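Local coordinates for holo-[acyl-carrier-protein] synthase (Helicobacter pylori, PDB 5XUK) that is a small AcpS-type member of the 4'-phosphopantetheinyl transferase superfamily, with three copies in the assembly and coenzyme A bound at the boundary between subunits, at residues Ala44-Cys53 with Ile101-Val112; Lys63-Lys71 with Ile82-Phe92. All coordinates share one frame; numbering follows the deposited sequence.

Contact 1 of 2, residues Ala44-Cys53 with Ile101-Val112; sequences AGFFALKEAC and ISHDAGFAIAVV. With COA (coenzyme A), chain B.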
# COMPACT_ATOMS: atom_id res chain seq x y z
N ALA A 44 0.25 12.96 -10.29
CA ALA A 44 0.11 12.53 -8.88
C ALA A 44 0.74 11.16 -8.64
O ALA A 44 1.51 11.01 -7.70
CB ALA A 44 -1.35 12.54 -8.48
N GLY A 45 0.51 10.21 -9.54
CA GLY A 45 1.03 8.86 -9.41
C GLY A 45 2.53 8.71 -9.48
O GLY A 45 3.12 7.96 -8.68
N PHE A 46 3.17 9.39 -10.44
CA PHE A 46 4.63 9.37 -10.53
C PHE A 46 5.22 10.08 -9.33
O PHE A 46 6.23 9.66 -8.80
CB PHE A 46 5.13 10.03 -11.84
CG PHE A 46 4.92 9.18 -13.08
CD1 PHE A 46 4.02 8.10 -13.09
CD2 PHE A 46 5.61 9.48 -14.26
CE1 PHE A 46 3.83 7.33 -14.23
CE2 PHE A 46 5.42 8.72 -15.40
CZ PHE A 46 4.53 7.64 -15.39
N PHE A 47 4.60 11.15 -8.91
CA PHE A 47 5.04 11.83 -7.70
C PHE A 47 5.00 10.86 -6.52
O PHE A 47 5.97 10.75 -5.77
CB PHE A 47 4.15 13.03 -7.42
CG PHE A 47 4.65 13.89 -6.30
CD1 PHE A 47 5.57 14.90 -6.55
CD2 PHE A 47 4.21 13.68 -4.98
CE1 PHE A 47 6.04 15.69 -5.51
CE2 PHE A 47 4.68 14.48 -3.94
CZ PHE A 47 5.60 15.48 -4.21
N ALA A 48 3.89 10.13 -6.37
CA ALA A 48 3.70 9.24 -5.24
C ALA A 48 4.73 8.12 -5.32
O ALA A 48 5.32 7.72 -4.30
CB ALA A 48 2.27 8.69 -5.24
N LEU A 49 5.01 7.66 -6.53
CA LEU A 49 5.98 6.58 -6.72
C LEU A 49 7.40 7.01 -6.39
O LEU A 49 8.21 6.19 -5.95
CB LEU A 49 5.91 6.07 -8.17
CG LEU A 49 6.90 5.00 -8.60
CD1 LEU A 49 6.72 3.80 -7.70
CD2 LEU A 49 6.68 4.62 -10.05
N LYS A 50 7.73 8.27 -6.64
CA LYS A 50 9.08 8.75 -6.36
C LYS A 50 9.23 8.96 -4.85
O LYS A 50 10.22 8.57 -4.26
CB LYS A 50 9.35 10.05 -7.13
CG LYS A 50 9.48 9.82 -8.63
CD LYS A 50 10.35 10.89 -9.30
CE LYS A 50 10.43 10.67 -10.82
NZ LYS A 50 11.60 11.35 -11.47
N GLU A 51 8.25 9.57 -4.23
CA GLU A 51 8.22 9.61 -2.77
C GLU A 51 8.36 8.22 -2.16
O GLU A 51 9.19 8.02 -1.28
CB GLU A 51 6.94 10.27 -2.30
CG GLU A 51 6.83 11.75 -2.64
CD GLU A 51 7.83 12.62 -1.88
OE1 GLU A 51 7.58 13.84 -1.78
OE2 GLU A 51 8.84 12.09 -1.37
N ALA A 52 7.60 7.25 -2.67
CA ALA A 52 7.57 5.89 -2.11
C ALA A 52 8.91 5.22 -2.23
O ALA A 52 9.31 4.41 -1.37
CB ALA A 52 6.49 5.06 -2.80
N CYS A 53 9.59 5.50 -3.34
CA CYS A 53 10.94 5.01 -3.59
C CYS A 53 11.96 5.58 -2.60
O CYS A 53 12.90 4.87 -2.19
CB CYS A 53 11.41 5.40 -4.99
SG CYS A 53 12.92 4.54 -5.47
N ILE A 101 1.48 1.41 -8.91
CA ILE A 101 0.68 2.60 -8.72
C ILE A 101 -0.81 2.32 -8.89
O ILE A 101 -1.20 1.45 -9.66
CB ILE A 101 1.00 3.66 -9.80
CG1 ILE A 101 2.44 4.14 -9.69
CG2 ILE A 101 0.06 4.86 -9.66
CD1 ILE A 101 2.93 4.82 -10.96
N SER A 102 -1.63 3.11 -8.23
CA SER A 102 -3.06 3.08 -8.45
C SER A 102 -3.63 4.43 -8.09
O SER A 102 -3.06 5.17 -7.28
CB SER A 102 -3.69 2.00 -7.54
OG SER A 102 -5.11 2.18 -7.40
N HIS A 103 -4.76 4.75 -8.69
CA HIS A 103 -5.52 5.95 -8.34
C HIS A 103 -6.99 5.70 -8.46
O HIS A 103 -7.44 4.97 -9.33
CB HIS A 103 -5.16 7.15 -9.22
CG HIS A 103 -4.57 6.78 -10.55
ND1 HIS A 103 -5.32 6.38 -11.59
CD2 HIS A 103 -3.23 6.80 -11.00
CE1 HIS A 103 -4.51 6.13 -12.66
NE2 HIS A 103 -3.23 6.39 -12.29
N ASP A 104 -7.74 6.30 -7.55
CA ASP A 104 -9.18 6.35 -7.66
C ASP A 104 -9.67 7.42 -6.71
O ASP A 104 -9.08 7.65 -5.63
CB ASP A 104 -9.81 4.99 -7.30
CG ASP A 104 -11.17 4.77 -7.98
OD1 ASP A 104 -11.74 5.72 -8.58
OD2 ASP A 104 -11.68 3.63 -7.90
N ALA A 105 -10.72 8.11 -7.14
CA ALA A 105 -11.49 9.02 -6.29
C ALA A 105 -10.62 10.05 -5.61
O ALA A 105 -10.66 10.17 -4.39
CB ALA A 105 -12.27 8.22 -5.25
N GLY A 106 -9.83 10.79 -6.38
CA GLY A 106 -9.09 11.91 -5.81
C GLY A 106 -7.74 11.57 -5.22
O GLY A 106 -7.00 12.47 -4.81
N PHE A 107 -7.38 10.29 -5.22
CA PHE A 107 -6.13 9.84 -4.61
C PHE A 107 -5.30 8.99 -5.50
O PHE A 107 -5.82 8.12 -6.20
CB PHE A 107 -6.41 9.02 -3.35
CG PHE A 107 -6.78 9.84 -2.17
CD1 PHE A 107 -5.81 10.52 -1.46
CD2 PHE A 107 -8.11 9.96 -1.78
CE1 PHE A 107 -6.15 11.30 -0.36
CE2 PHE A 107 -8.47 10.73 -0.69
CZ PHE A 107 -7.49 11.41 0.02
N ALA A 108 -3.99 9.20 -5.43
CA ALA A 108 -3.01 8.32 -6.04
C ALA A 108 -2.20 7.71 -4.93
O ALA A 108 -1.88 8.39 -3.96
CB ALA A 108 -2.08 9.10 -6.98
N ILE A 109 -1.80 6.45 -5.10
CA ILE A 109 -0.87 5.84 -4.18
C ILE A 109 0.07 4.95 -4.92
O ILE A 109 -0.26 4.41 -5.97
CB ILE A 109 -1.58 4.97 -3.11
CG1 ILE A 109 -2.43 3.89 -3.74
CG2 ILE A 109 -2.48 5.82 -2.25
CD1 ILE A 109 -3.00 2.94 -2.71
N ALA A 110 1.23 4.76 -4.31
CA ALA A 110 2.31 4.00 -4.90
C ALA A 110 3.05 3.31 -3.79
O ALA A 110 3.08 3.79 -2.66
CB ALA A 110 3.28 4.95 -5.64
N VAL A 111 3.73 2.24 -4.15
CA VAL A 111 4.51 1.44 -3.23
C VAL A 111 5.71 0.91 -3.98
O VAL A 111 5.64 0.66 -5.18
CB VAL A 111 3.69 0.23 -2.69
CG1 VAL A 111 3.44 -0.81 -3.79
CG2 VAL A 111 4.38 -0.37 -1.48
N VAL A 112 6.83 0.78 -3.28
CA VAL A 112 8.07 0.30 -3.86
C VAL A 112 8.70 -0.66 -2.89
O VAL A 112 8.73 -0.38 -1.69
CB VAL A 112 9.05 1.47 -4.13
CG1 VAL A 112 10.43 0.95 -4.55
CG2 VAL A 112 8.48 2.40 -5.19
N1A COA B . 1.19 -4.16 -14.69
C2A COA B . 1.38 -3.40 -13.59
N3A COA B . 0.82 -2.19 -13.44
C4A COA B . 0.03 -1.68 -14.40
C5A COA B . -0.22 -2.45 -15.62
C6A COA B . 0.42 -3.77 -15.73
N6A COA B . 0.25 -4.56 -16.82
N7A COA B . -1.02 -1.70 -16.39
C8A COA B . -1.29 -0.54 -15.73
N9A COA B . -0.64 -0.54 -14.53
C1B COA B . -0.65 0.55 -13.55
C2B COA B . -0.21 1.86 -14.22
O2B COA B . 0.85 2.50 -13.52
C3B COA B . -1.43 2.74 -14.20
O3B COA B . -1.16 4.11 -13.90
P3B COA B . -0.57 5.15 -15.00
O7A COA B . -1.16 4.69 -16.31
O8A COA B . -1.12 6.48 -14.58
O9A COA B . 0.93 4.96 -14.84
C4B COA B . -2.24 2.13 -13.09
O4B COA B . -1.97 0.73 -13.08
C5B COA B . -3.72 2.40 -13.24
O5B COA B . -4.13 2.65 -11.91
P1A COA B . -5.54 2.20 -11.36
O1A COA B . -6.44 3.33 -11.83
O2A COA B . -5.48 1.81 -9.91
O3A COA B . -5.73 0.84 -12.14
P2A COA B . -7.19 0.23 -12.37
O4A COA B . -7.66 -0.46 -11.09
O5A COA B . -8.04 1.32 -12.98
O6A COA B . -6.83 -0.87 -13.51
CBP COA B . -5.56 -2.62 -14.66
CCP COA B . -5.51 -1.40 -13.75
CDP COA B . -4.53 -2.50 -15.77
CEP COA B . -5.25 -3.87 -13.84
CAP COA B . -6.96 -2.70 -15.30
OAP COA B . -7.02 -1.82 -16.42
C9P COA B . -7.37 -4.06 -15.75
O9P COA B . -6.60 -4.78 -16.37
N8P COA B . -8.63 -4.40 -15.46
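Leu49 and Ala110 mark the middle of a helix-on-sheet packing, in which helix 40-56 packs on one face of a hairpin of the antiparallel sheet, inclined to strand 107-114. The axes of segments 44-53 and 107-112 come within 6.6 Å at -34°. Alternate residues Ala108, Ala110 and Val112 face the helix, whereas Ile109 and Val111 turn the other way, onto Ile4 and Ile2 of the second subunit. Small residues suit so close a fit: Ala108 CB reaches 3.8 Å from Gly45 N, where the glycine offers bare backbone, and Ala110 CB presses tightly against Leu49 CA at 3.3 Å.

Leu49 spans both strands from the helix side, one methyl on each. Its CB rests on Ala110 CB at 3.8 Å; CG lies anti to the backbone N (chi1 177°), beside the carbonyl carbon, which sets its two methyls against Val112 and Ile101. CD1 meets Val112 CG2 tightly at 3.4 Å, while CD2 touches Ile101 CD1 at 3.9 Å, crossing that side chain at about a right angle. Ile101 CD1 also approaches the Phe46 ring obliquely.

A type I' turn, Asp104 to Phe107, links the strands; positive phi at Gly106 favours glycine. Just before it Ser102 OG donates to O2A of coenzyme A, and His103, with O5B over one ring face, gives a hydrogen bond from NE2 to O8A of the ligand at 3.1 Å, with an N-H...O angle of 160°.

Contact 2 of 2, residues Lys63-Lys71 with Ile82-Phe92; sequences KELSFLDIK and ITLSKEKMDYF
Lys71 and Thr83 form an antiparallel hydrogen-bonded pair that ties strand 70-74 to strand 80-84 in a beta hairpin. Lys71 N donates to Thr83 O at 2.8 Å, and Thr83 N returns a bond to Lys71 O, lying in that carbonyl's plane. Beyond this pair the backbone link weakens, where Ser85 N makes a weak bond to Asp69 O. The Lys71 chain runs alongside Thr83, both pointing the same way from the sheet; Lys71 is exposed, which suits a long charged residue.

One lysine joins the loop before strand 70-74 to helix 86-91. Lys88 bends at chi2 (-74°), bringing NZ 2.7 Å from Glu64 O, although it arrives 55° above the carbonyl plane. Asp69 OD2, 4.4 Å from Lys88 NZ, is too far for a salt bridge, yet the opposite charges probably attract. Within the loop, that oxygen is instead held by Ser66 N at 2.6 Å, while Ser66 OG accepts from Leu68 N in an ST turn.

Branched aliphatic residues supply the apolar layer. Ile70 reaches with CG2 to Ile82 CG1 (3.6 Å) and with CG1 to Leu84 CD2 (3.7 Å), the three chains pointing the same way. Leu65 CD1 then bridges Leu84 CD2 and the Phe92 ring, which it meets obliquely.

This layer faces inward: Ile82 packs on Cys53 of helix 40-56, and both Ile82 and Leu84 lie on Leu97 of strand 97-104.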
# COMPACT_ATOMS: atom_id res chain seq x y z
N LYS A 63 19.23 15.46 -0.15
CA LYS A 63 20.47 15.59 -0.92
C LYS A 63 21.24 14.27 -1.04
O LYS A 63 22.39 14.25 -1.48
CB LYS A 63 21.37 16.70 -0.34
CG LYS A 63 21.21 18.05 -1.03
CD LYS A 63 22.37 18.99 -0.71
CE LYS A 63 22.38 19.43 0.75
NZ LYS A 63 23.61 20.19 1.11
N GLU A 64 20.61 13.16 -0.66
CA GLU A 64 21.13 11.82 -0.99
C GLU A 64 20.36 11.20 -2.17
O GLU A 64 20.83 10.25 -2.81
CB GLU A 64 21.06 10.90 0.23
CG GLU A 64 21.70 11.50 1.48
CD GLU A 64 21.51 10.63 2.71
OE1 GLU A 64 20.76 11.05 3.62
OE2 GLU A 64 22.11 9.52 2.76
N LEU A 65 19.18 11.75 -2.44
CA LEU A 65 18.33 11.25 -3.51
C LEU A 65 17.40 12.36 -3.97
O LEU A 65 16.57 12.86 -3.21
CB LEU A 65 17.52 10.04 -3.05
CG LEU A 65 16.79 9.26 -4.15
CD1 LEU A 65 17.77 8.53 -5.06
CD2 LEU A 65 15.81 8.28 -3.52
N SER A 66 17.60 12.77 -5.22
CA SER A 66 16.74 13.74 -5.86
C SER A 66 15.59 13.01 -6.54
O SER A 66 15.70 11.84 -6.87
CB SER A 66 17.53 14.51 -6.93
OG SER A 66 16.71 15.51 -7.52
N PHE A 67 14.50 13.72 -6.74
CA PHE A 67 13.45 13.30 -7.63
C PHE A 67 14.02 12.85 -8.98
O PHE A 67 13.64 11.80 -9.48
CB PHE A 67 12.47 14.45 -7.87
CG PHE A 67 11.49 14.68 -6.76
CD1 PHE A 67 10.66 13.64 -6.30
CD2 PHE A 67 11.32 15.95 -6.21
CE1 PHE A 67 9.73 13.86 -5.31
CE2 PHE A 67 10.39 16.17 -5.20
CZ PHE A 67 9.60 15.12 -4.76
N LEU A 68 14.95 13.61 -9.54
CA LEU A 68 15.47 13.28 -10.88
C LEU A 68 16.49 12.15 -10.87
O LEU A 68 16.86 11.64 -11.94
CB LEU A 68 16.05 14.51 -11.56
CG LEU A 68 15.00 15.58 -11.90
CD1 LEU A 68 15.70 16.85 -12.38
CD2 LEU A 68 14.01 15.07 -12.93
N ASP A 69 16.91 11.70 -9.69
CA ASP A 69 17.71 10.47 -9.62
C ASP A 69 16.85 9.21 -9.84
O ASP A 69 17.40 8.11 -10.04
CB ASP A 69 18.42 10.35 -8.27
CG ASP A 69 19.45 11.46 -8.06
OD1 ASP A 69 20.26 11.69 -8.98
OD2 ASP A 69 19.44 12.08 -6.96
N ILE A 70 15.53 9.36 -9.78
CA ILE A 70 14.63 8.22 -9.90
C ILE A 70 13.98 8.29 -11.28
O ILE A 70 13.24 9.25 -11.58
CB ILE A 70 13.54 8.23 -8.82
CG1 ILE A 70 14.15 8.30 -7.41
CG2 ILE A 70 12.67 6.99 -8.93
CD1 ILE A 70 13.26 9.04 -6.43
N LYS A 71 14.28 7.30 -12.11
CA LYS A 71 13.70 7.23 -13.45
C LYS A 71 12.55 6.23 -13.47
O LYS A 71 12.76 5.06 -13.21
CB LYS A 71 14.75 6.82 -14.48
CG LYS A 71 14.21 6.65 -15.90
CD LYS A 71 15.31 6.23 -16.88
CE LYS A 71 14.88 5.13 -17.85
NZ LYS A 71 16.04 4.24 -18.19
N ILE A 82 11.02 1.14 -12.50
CA ILE A 82 11.73 2.18 -11.79
C ILE A 82 13.20 1.80 -11.77
O ILE A 82 13.55 0.64 -11.51
CB ILE A 82 11.13 2.36 -10.37
CG1 ILE A 82 11.74 3.56 -9.67
CG2 ILE A 82 11.32 1.10 -9.54
CD1 ILE A 82 11.30 3.66 -8.22
N THR A 83 14.04 2.77 -12.10
CA THR A 83 15.49 2.58 -12.05
C THR A 83 16.13 3.82 -11.44
O THR A 83 15.63 4.94 -11.58
CB THR A 83 16.08 2.33 -13.45
OG1 THR A 83 15.65 3.37 -14.34
CG2 THR A 83 15.62 0.99 -14.01
N LEU A 84 17.24 3.61 -10.74
CA LEU A 84 18.05 4.70 -10.22
C LEU A 84 19.26 4.86 -11.12
O LEU A 84 19.56 3.97 -11.92
CB LEU A 84 18.52 4.39 -8.81
CG LEU A 84 17.44 4.33 -7.74
CD1 LEU A 84 18.04 3.81 -6.45
CD2 LEU A 84 16.82 5.70 -7.53
N SER A 85 19.95 5.99 -10.98
CA SER A 85 21.28 6.17 -11.56
C SER A 85 22.17 4.96 -11.24
O SER A 85 22.16 4.46 -10.11
CB SER A 85 21.95 7.43 -11.00
OG SER A 85 21.07 8.53 -11.05
N LYS A 86 22.92 4.49 -12.23
CA LYS A 86 23.83 3.34 -12.06
C LYS A 86 24.78 3.53 -10.88
O LYS A 86 25.19 2.55 -10.25
CB LYS A 86 24.62 3.10 -13.36
CG LYS A 86 23.77 2.62 -14.53
CD LYS A 86 24.32 3.07 -15.87
CE LYS A 86 23.38 2.69 -17.00
NZ LYS A 86 23.84 3.20 -18.33
N GLU A 87 25.13 4.78 -10.59
CA GLU A 87 25.93 5.13 -9.42
C GLU A 87 25.10 4.96 -8.15
O GLU A 87 25.46 4.18 -7.27
CB GLU A 87 26.45 6.57 -9.52
CG GLU A 87 27.68 6.74 -10.42
CD GLU A 87 27.38 6.63 -11.91
OE1 GLU A 87 26.23 6.92 -12.32
OE2 GLU A 87 28.30 6.26 -12.67
N LYS A 88 23.99 5.70 -8.07
CA LYS A 88 23.05 5.63 -6.94
C LYS A 88 22.61 4.19 -6.64
O LYS A 88 22.42 3.82 -5.48
CB LYS A 88 21.81 6.48 -7.21
CG LYS A 88 22.06 7.97 -7.26
CD LYS A 88 22.29 8.55 -5.88
CE LYS A 88 22.61 10.03 -5.95
NZ LYS A 88 22.86 10.60 -4.59
N MET A 89 22.46 3.40 -7.69
CA MET A 89 22.13 1.98 -7.57
C MET A 89 23.20 1.23 -6.77
O MET A 89 22.88 0.31 -6.02
CB MET A 89 21.96 1.37 -8.97
CG MET A 89 21.35 -0.02 -8.99
SD MET A 89 20.03 -0.20 -10.22
CE MET A 89 18.68 0.63 -9.39
N ASP A 90 24.46 1.64 -6.93
CA ASP A 90 25.57 1.09 -6.15
C ASP A 90 25.71 1.75 -4.78
O ASP A 90 25.92 1.05 -3.79
CB ASP A 90 26.90 1.21 -6.92
CG ASP A 90 27.22 -0.05 -7.72
OD1 ASP A 90 26.30 -0.84 -8.00
OD2 ASP A 90 28.41 -0.23 -8.06
N TYR A 91 25.60 3.08 -4.73
CA TYR A 91 25.69 3.80 -3.45
C TYR A 91 24.68 3.30 -2.42
O TYR A 91 25.01 3.21 -1.23
CB TYR A 91 25.50 5.31 -3.65
CG TYR A 91 25.35 6.05 -2.34
CD1 TYR A 91 26.42 6.19 -1.47
CD2 TYR A 91 24.12 6.59 -1.96
CE1 TYR A 91 26.29 6.86 -0.26
CE2 TYR A 91 23.98 7.26 -0.75
CZ TYR A 91 25.06 7.39 0.09
OH TYR A 91 24.92 8.05 1.29
N PHE A 92 23.47 2.99 -2.87
CA PHE A 92 22.43 2.42 -2.00
C PHE A 92 22.50 0.89 -1.97
O PHE A 92 21.84 0.26 -1.14
CB PHE A 92 21.03 2.88 -2.43
CG PHE A 92 20.72 4.31 -2.06
CD1 PHE A 92 20.66 5.30 -3.03
CD2 PHE A 92 20.49 4.66 -0.74
CE1 PHE A 92 20.39 6.61 -2.68
CE2 PHE A 92 20.21 5.97 -0.39
CZ PHE A 92 20.16 6.95 -1.37

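How the contacts relate
Contact 1 and contact 2 lie on opposite sides of the chain's centre, with their own centres about 18 Å apart, and helix 40-56 joins them. Lys50, pointing away from the hairpin of contact 1, probably hydrogen-bonds through NZ to Ile70 O (2.7 Å) and Phe67 O (2.9 Å) of contact 2. The same helix places Cys53 SG 3.3 Å from Ile82 CD1. Contact 1 contributes Phe46, Ile101, Ser102 and His103 to the coenzyme A pocket. Contact 2 supplies none of the pocket residues, but its hairpin continues into Lys74, Lys77, Asn78, Ala79 and Pro80, which do line it, and the Glu64 side chain is about 7 Å from a bound coenzyme A.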